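Local coordinates for lipoprotein (Colwellia psychrerythraea, PDB 3O0Y) that is of unknown function, but is a putative bacterial lipoprotein of the DUF885 family, probably related to the metallopeptidases of clan MA, at residues 76-80 / 122-127; 356-360 / 419-424. All blocks are in the same frame, centred on the assembly; numbering follows the deposited sequence.

Contact 1. Residues 76-80 / 122-127; sequences EKQLR and FNIGYI
E76 OE1 takes three N-H groups: the backbone N of I127 across the contact, and NE and NH2 of R80 one helical turn on. The bond from I127 N to E76 OE1 is 3.1 Å long and arrives on the syn side, 26° out of the carboxylate plane. R80 comes from the anti side. R80 NH2 uses the anti lone pair of E76 OE1 at 2.9 Å, a salt bridge within helix 73-92. E76 OE2 has a partner of its own, R46, which also binds the carbonyl of I127.

The NH1 and NH2 end of the guanidinium meets the loop before strand 126-128. NH1 and NH2 of R80 both donate to I124 O, each at 3.0 Å, from the same face of the peptide plane. R80 NH1 also lies 3.0 Å from F122 O. The side chain is extended from CG to NE, which carries the flat group from the helix into the curve of the loop. I127 CD1 packs over one face of the guanidinium, near its rim. L79 CD2 touches I127 CB at 4.3 Å.

With an alanine here instead of R80, I124 O would probably lose both its arginine donors, and E76 OE1 would keep I127 N but lose its charged mate. K184 of helix 174-190 shares the loop, bonding N123 O and G125 O. E76 lies between R80 and R46, which probably keeps the carboxylate ionised.

Contact 2. Residues 356-360 / 419-424; sequences REELL and INLRDM
The loop that leaves strand 416-419 of the three-stranded mixed sheet packs here on helix 353-373. R356 of the helix binds the backbone of the loop. NE and NH1 of R356 grip L421 O side-on, NE at 2.8 Å and NH1 at 3.0 Å. The NH1 donor sits nearly on the line of the carbonyl bond, with a C=O...N angle of 166°. A weak bond runs from R356 NH1 to R422 O at 3.1 Å. NH2 of R356 turns to D351 in a salt bridge.

The M424 chain bends at chi2 (-52°) and chi3 (84°), which brings its CE over one face of the guanidinium, 3.9 Å from R356 NE. Its SD lies against L359 CD1. L359 CD1 also meets L421 CD2 at 3.8 Å. One turn along the helix from R356, L360 CD2 touches I419 CG2 at 3.8 Å as the two side chains run past each other in opposite directions. L360 CD1 reaches L421 CD1. L421 thus lies against R356, L359 and L360 together.

Within the loop, N420 OD1 accepts from R422 N at 2.9 Å, in the carbonyl plane. This shapes the loop just past the strand and is the bond of an Asx turn.

Overall arrangement
Contact 1 closes before contact 2 opens along the chain. Their centres are 40 Å apart, on opposite sides of the chain's centre, and their nearest atoms are about 20 Å apart. They share no helix or strand. Contact 1 joins helix 73-92 to the loop leading into strand 126-128, with helix 174-190 alongside. Contact 2 joins helix 353-373 to the loop between strand 416-419 and helix 432-439. In both, an arginine from a helix binds loop carbonyls. All four segments belong to the DUF885 region of the protein. Each contact joins a helix to a strand end and its loop, at two separate places in one mostly helical chain.

Contact 1. Residues 76-80 / 122-127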
loop_
_atom_site.group_PDB
_atom_site.type_symbol
_atom_site.label_atom_id
_atom_site.label_comp_id
_atom_site.label_asym_id
_atom_site.label_seq_id
_atom_site.Cartn_x
_atom_site.Cartn_y
_atom_site.Cartn_z
ATOM N N GLU A 76 7.559 0.497 21.235
ATOM C CA GLU A 76 6.321 0.006 20.664
ATOM C C GLU A 76 5.210 -0.008 21.691
ATOM O O GLU A 76 4.058 0.376 21.406
ATOM C CB GLU A 76 6.497 -1.371 20.065
ATOM C CG GLU A 76 7.199 -1.335 18.711
ATOM C CD GLU A 76 6.288 -0.708 17.607
ATOM O OE1 GLU A 76 5.158 -1.224 17.345
ATOM O OE2 GLU A 76 6.733 0.243 16.968
ATOM N N LYS A 77 5.537 -0.457 22.908
ATOM C CA LYS A 77 4.545 -0.429 23.987
ATOM C C LYS A 77 3.998 0.989 24.242
ATOM O O LYS A 77 2.791 1.191 24.336
ATOM C CB LYS A 77 5.176 -0.971 25.281
ATOM C CG LYS A 77 4.208 -0.899 26.508
ATOM C CD LYS A 77 4.892 -1.505 27.792
ATOM C CE LYS A 77 3.765 -1.839 28.845
ATOM N NZ LYS A 77 4.360 -1.996 30.205
ATOM N N GLN A 78 4.884 1.997 24.317
ATOM C CA GLN A 78 4.475 3.338 24.669
ATOM C C GLN A 78 3.684 3.978 23.527
ATOM O O GLN A 78 2.738 4.724 23.792
ATOM C CB GLN A 78 5.652 4.253 25.013
ATOM C CG GLN A 78 6.331 3.825 26.337
ATOM C CD GLN A 78 7.603 4.672 26.651
ATOM O OE1 GLN A 78 7.847 5.709 26.015
ATOM N NE2 GLN A 78 8.384 4.240 27.665
ATOM N N LEU A 79 4.096 3.704 22.279
ATOM C CA LEU A 79 3.426 4.277 21.136
ATOM C C LEU A 79 1.963 3.764 21.133
ATOM O O LEU A 79 1.011 4.531 21.015
ATOM C CB LEU A 79 4.127 3.876 19.811
ATOM C CG LEU A 79 3.400 4.177 18.505
ATOM C CD1 LEU A 79 3.136 5.612 18.401
ATOM C CD2 LEU A 79 4.175 3.668 17.256
ATOM N N ARG A 80 1.794 2.465 21.235
ATOM C CA ARG A 80 0.493 1.825 21.154
ATOM C C ARG A 80 -0.385 2.258 22.343
ATOM O O ARG A 80 -1.588 2.510 22.203
ATOM C CB ARG A 80 0.623 0.312 21.086
ATOM C CG ARG A 80 1.452 -0.191 19.916
ATOM C CD ARG A 80 1.569 -1.682 19.897
ATOM N NE ARG A 80 2.567 -2.142 19.009
ATOM C CZ ARG A 80 2.718 -3.409 18.592
ATOM N NH1 ARG A 80 1.912 -4.398 18.999
ATOM N NH2 ARG A 80 3.810 -3.690 17.884
ATOM N N PHE A 122 -2.157 -8.103 21.537
ATOM C CA PHE A 122 -0.917 -8.480 20.877
ATOM C C PHE A 122 0.136 -7.356 20.997
ATOM O O PHE A 122 -0.050 -6.258 20.403
ATOM C CB PHE A 122 -1.174 -8.745 19.398
ATOM C CG PHE A 122 -2.017 -9.979 19.134
ATOM C CD1 PHE A 122 -1.432 -11.169 18.748
ATOM C CD2 PHE A 122 -3.412 -9.960 19.379
ATOM C CE1 PHE A 122 -2.224 -12.327 18.554
ATOM C CE2 PHE A 122 -4.178 -11.098 19.204
ATOM C CZ PHE A 122 -3.585 -12.277 18.753
ATOM N N ASN A 123 1.259 -7.638 21.635
ATOM C CA ASN A 123 2.364 -6.710 21.665
ATOM C C ASN A 123 3.448 -6.978 20.636
ATOM O O ASN A 123 4.413 -6.206 20.539
ATOM C CB ASN A 123 2.957 -6.608 23.054
ATOM C CG ASN A 123 3.707 -7.831 23.449
ATOM O OD1 ASN A 123 3.566 -8.858 22.846
ATOM N ND2 ASN A 123 4.506 -7.729 24.522
ATOM N N ILE A 124 3.236 -8.025 19.833
ATOM C CA ILE A 124 4.151 -8.427 18.782
ATOM C C ILE A 124 4.148 -7.525 17.562
ATOM O O ILE A 124 3.331 -6.593 17.447
ATOM C CB ILE A 124 3.910 -9.921 18.380
ATOM C CG1 ILE A 124 2.440 -10.234 17.945
ATOM C CG2 ILE A 124 4.228 -10.852 19.570
ATOM C CD1 ILE A 124 1.774 -9.340 16.864
ATOM N N GLY A 125 5.117 -7.756 16.687
ATOM C CA GLY A 125 5.174 -6.986 15.457
ATOM C C GLY A 125 5.549 -5.531 15.621
ATOM O O GLY A 125 6.237 -5.151 16.575
ATOM N N TYR A 126 5.037 -4.689 14.729
ATOM C CA TYR A 126 5.354 -3.272 14.776
ATOM C C TYR A 126 4.185 -2.557 14.131
ATOM O O TYR A 126 3.483 -3.167 13.346
ATOM C CB TYR A 126 6.670 -2.941 14.033
ATOM C CG TYR A 126 6.569 -3.007 12.513
ATOM C CD1 TYR A 126 6.325 -1.873 11.762
ATOM C CD2 TYR A 126 6.556 -4.230 11.845
ATOM C CE1 TYR A 126 6.196 -1.939 10.383
ATOM C CE2 TYR A 126 6.444 -4.290 10.431
ATOM C CZ TYR A 126 6.207 -3.144 9.725
ATOM O OH TYR A 126 5.979 -3.180 8.339
ATOM N N ILE A 127 3.977 -1.283 14.489
ATOM C CA ILE A 127 2.920 -0.444 13.876
ATOM C C ILE A 127 3.420 0.224 12.615
ATOM O O ILE A 127 4.436 0.932 12.632
ATOM C CB ILE A 127 2.401 0.641 14.817
ATOM C CG1 ILE A 127 1.856 0.025 16.134
ATOM C CG2 ILE A 127 1.338 1.498 14.123
ATOM C CD1 ILE A 127 0.819 -1.114 15.904
#

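Contact 2. Residues 356-360 / 419-424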
loop_
_atom_site.group_PDB
_atom_site.type_symbol
_atom_site.label_atom_id
_atom_site.label_comp_id
_atom_site.label_asym_id
_atom_site.label_seq_id
_atom_site.Cartn_x
_atom_site.Cartn_y
_atom_site.Cartn_z
ATOM N N ARG A 356 10.227 0.231 -24.595
ATOM C CA ARG A 356 9.916 0.852 -23.336
ATOM C C ARG A 356 9.354 2.272 -23.522
ATOM O O ARG A 356 8.454 2.689 -22.782
ATOM C CB ARG A 356 11.096 0.760 -22.378
ATOM C CG ARG A 356 11.280 -0.617 -21.855
ATOM C CD ARG A 356 12.638 -0.782 -21.133
ATOM N NE ARG A 356 12.704 -2.144 -20.591
ATOM C CZ ARG A 356 13.061 -3.223 -21.258
ATOM N NH1 ARG A 356 13.058 -4.408 -20.659
ATOM N NH2 ARG A 356 13.501 -3.126 -22.493
ATOM N N GLU A 357 9.888 3.033 -24.483
ATOM C CA GLU A 357 9.292 4.306 -24.816
ATOM C C GLU A 357 7.859 4.223 -25.286
ATOM O O GLU A 357 7.015 5.123 -24.959
ATOM C CB GLU A 357 10.139 5.048 -25.913
ATOM C CG GLU A 357 11.491 5.569 -25.392
ATOM C CD GLU A 357 12.454 6.067 -26.492
ATOM O OE1 GLU A 357 12.303 5.689 -27.694
ATOM O OE2 GLU A 357 13.434 6.805 -26.082
ATOM N N GLU A 358 7.554 3.184 -26.036
ATOM C CA GLU A 358 6.197 2.951 -26.518
ATOM C C GLU A 358 5.271 2.670 -25.348
ATOM O O GLU A 358 4.179 3.222 -25.252
ATOM C CB GLU A 358 6.139 1.808 -27.536
ATOM C CG GLU A 358 4.730 1.747 -28.210
ATOM C CD GLU A 358 4.539 0.575 -29.162
ATOM O OE1 GLU A 358 5.480 -0.178 -29.386
ATOM O OE2 GLU A 358 3.395 0.364 -29.595
ATOM N N LEU A 359 5.684 1.793 -24.429
ATOM C CA LEU A 359 4.914 1.514 -23.270
ATOM C C LEU A 359 4.609 2.785 -22.481
ATOM O O LEU A 359 3.473 3.053 -22.106
ATOM C CB LEU A 359 5.633 0.448 -22.427
ATOM C CG LEU A 359 4.934 -0.158 -21.258
ATOM C CD1 LEU A 359 5.751 -1.452 -20.717
ATOM C CD2 LEU A 359 4.719 0.880 -20.145
ATOM N N LEU A 360 5.628 3.601 -22.236
ATOM C CA LEU A 360 5.449 4.828 -21.456
ATOM C C LEU A 360 4.545 5.843 -22.161
ATOM O O LEU A 360 3.721 6.480 -21.500
ATOM C CB LEU A 360 6.798 5.442 -21.108
ATOM C CG LEU A 360 7.612 4.678 -20.021
ATOM C CD1 LEU A 360 9.093 5.173 -20.068
ATOM C CD2 LEU A 360 7.034 4.820 -18.677
ATOM N N ILE A 419 5.916 2.322 -12.801
ATOM C CA ILE A 419 5.801 1.149 -13.674
ATOM C C ILE A 419 7.098 0.349 -13.742
ATOM O O ILE A 419 8.168 0.939 -13.849
ATOM C CB ILE A 419 5.314 1.620 -15.102
ATOM C CG1 ILE A 419 5.049 0.419 -15.980
ATOM C CG2 ILE A 419 6.293 2.579 -15.719
ATOM C CD1 ILE A 419 3.807 -0.383 -15.611
ATOM N N ASN A 420 7.012 -0.995 -13.672
ATOM C CA ASN A 420 8.206 -1.857 -13.751
ATOM C C ASN A 420 8.508 -2.240 -15.188
ATOM O O ASN A 420 7.689 -2.936 -15.822
ATOM C CB ASN A 420 7.954 -3.125 -12.968
ATOM C CG ASN A 420 9.205 -3.847 -12.666
ATOM O OD1 ASN A 420 10.087 -3.968 -13.502
ATOM N ND2 ASN A 420 9.316 -4.351 -11.439
ATOM N N LEU A 421 9.586 -1.695 -15.746
ATOM C CA LEU A 421 9.973 -2.003 -17.117
ATOM C C LEU A 421 11.012 -3.120 -17.246
ATOM O O LEU A 421 11.616 -3.297 -18.336
ATOM C CB LEU A 421 10.429 -0.730 -17.777
ATOM C CG LEU A 421 9.570 0.529 -17.739
ATOM C CD1 LEU A 421 10.325 1.668 -18.394
ATOM C CD2 LEU A 421 8.240 0.155 -18.418
ATOM N N ARG A 422 11.200 -3.906 -16.181
ATOM C CA ARG A 422 12.250 -4.942 -16.265
ATOM C C ARG A 422 12.029 -5.943 -17.395
ATOM O O ARG A 422 12.980 -6.250 -18.166
ATOM C CB ARG A 422 12.349 -5.735 -14.980
ATOM C CG ARG A 422 13.488 -6.783 -14.918
ATOM C CD ARG A 422 13.475 -7.637 -13.622
ATOM N NE ARG A 422 12.612 -8.821 -13.738
ATOM C CZ ARG A 422 11.391 -8.983 -13.190
ATOM N NH1 ARG A 422 10.819 -8.081 -12.381
ATOM N NH2 ARG A 422 10.740 -10.116 -13.427
ATOM N N ASP A 423 10.796 -6.462 -17.498
ATOM C CA ASP A 423 10.513 -7.576 -18.410
ATOM C C ASP A 423 9.268 -7.260 -19.255
ATOM O O ASP A 423 8.162 -7.111 -18.698
ATOM C CB ASP A 423 10.191 -8.779 -17.549
ATOM C CG ASP A 423 9.939 -10.053 -18.385
ATOM O OD1 ASP A 423 10.053 -9.992 -19.662
ATOM O OD2 ASP A 423 9.594 -11.093 -17.746
ATOM N N MET A 424 9.447 -7.193 -20.571
ATOM C CA MET A 424 8.324 -6.844 -21.437
ATOM C C MET A 424 7.257 -7.972 -21.388
ATOM O O MET A 424 6.064 -7.729 -21.564
ATOM C CB MET A 424 8.769 -6.440 -22.856
ATOM C CG MET A 424 9.431 -4.989 -23.006
ATOM S SD MET A 424 8.533 -3.590 -22.329
ATOM C CE MET A 424 9.077 -3.667 -20.544
#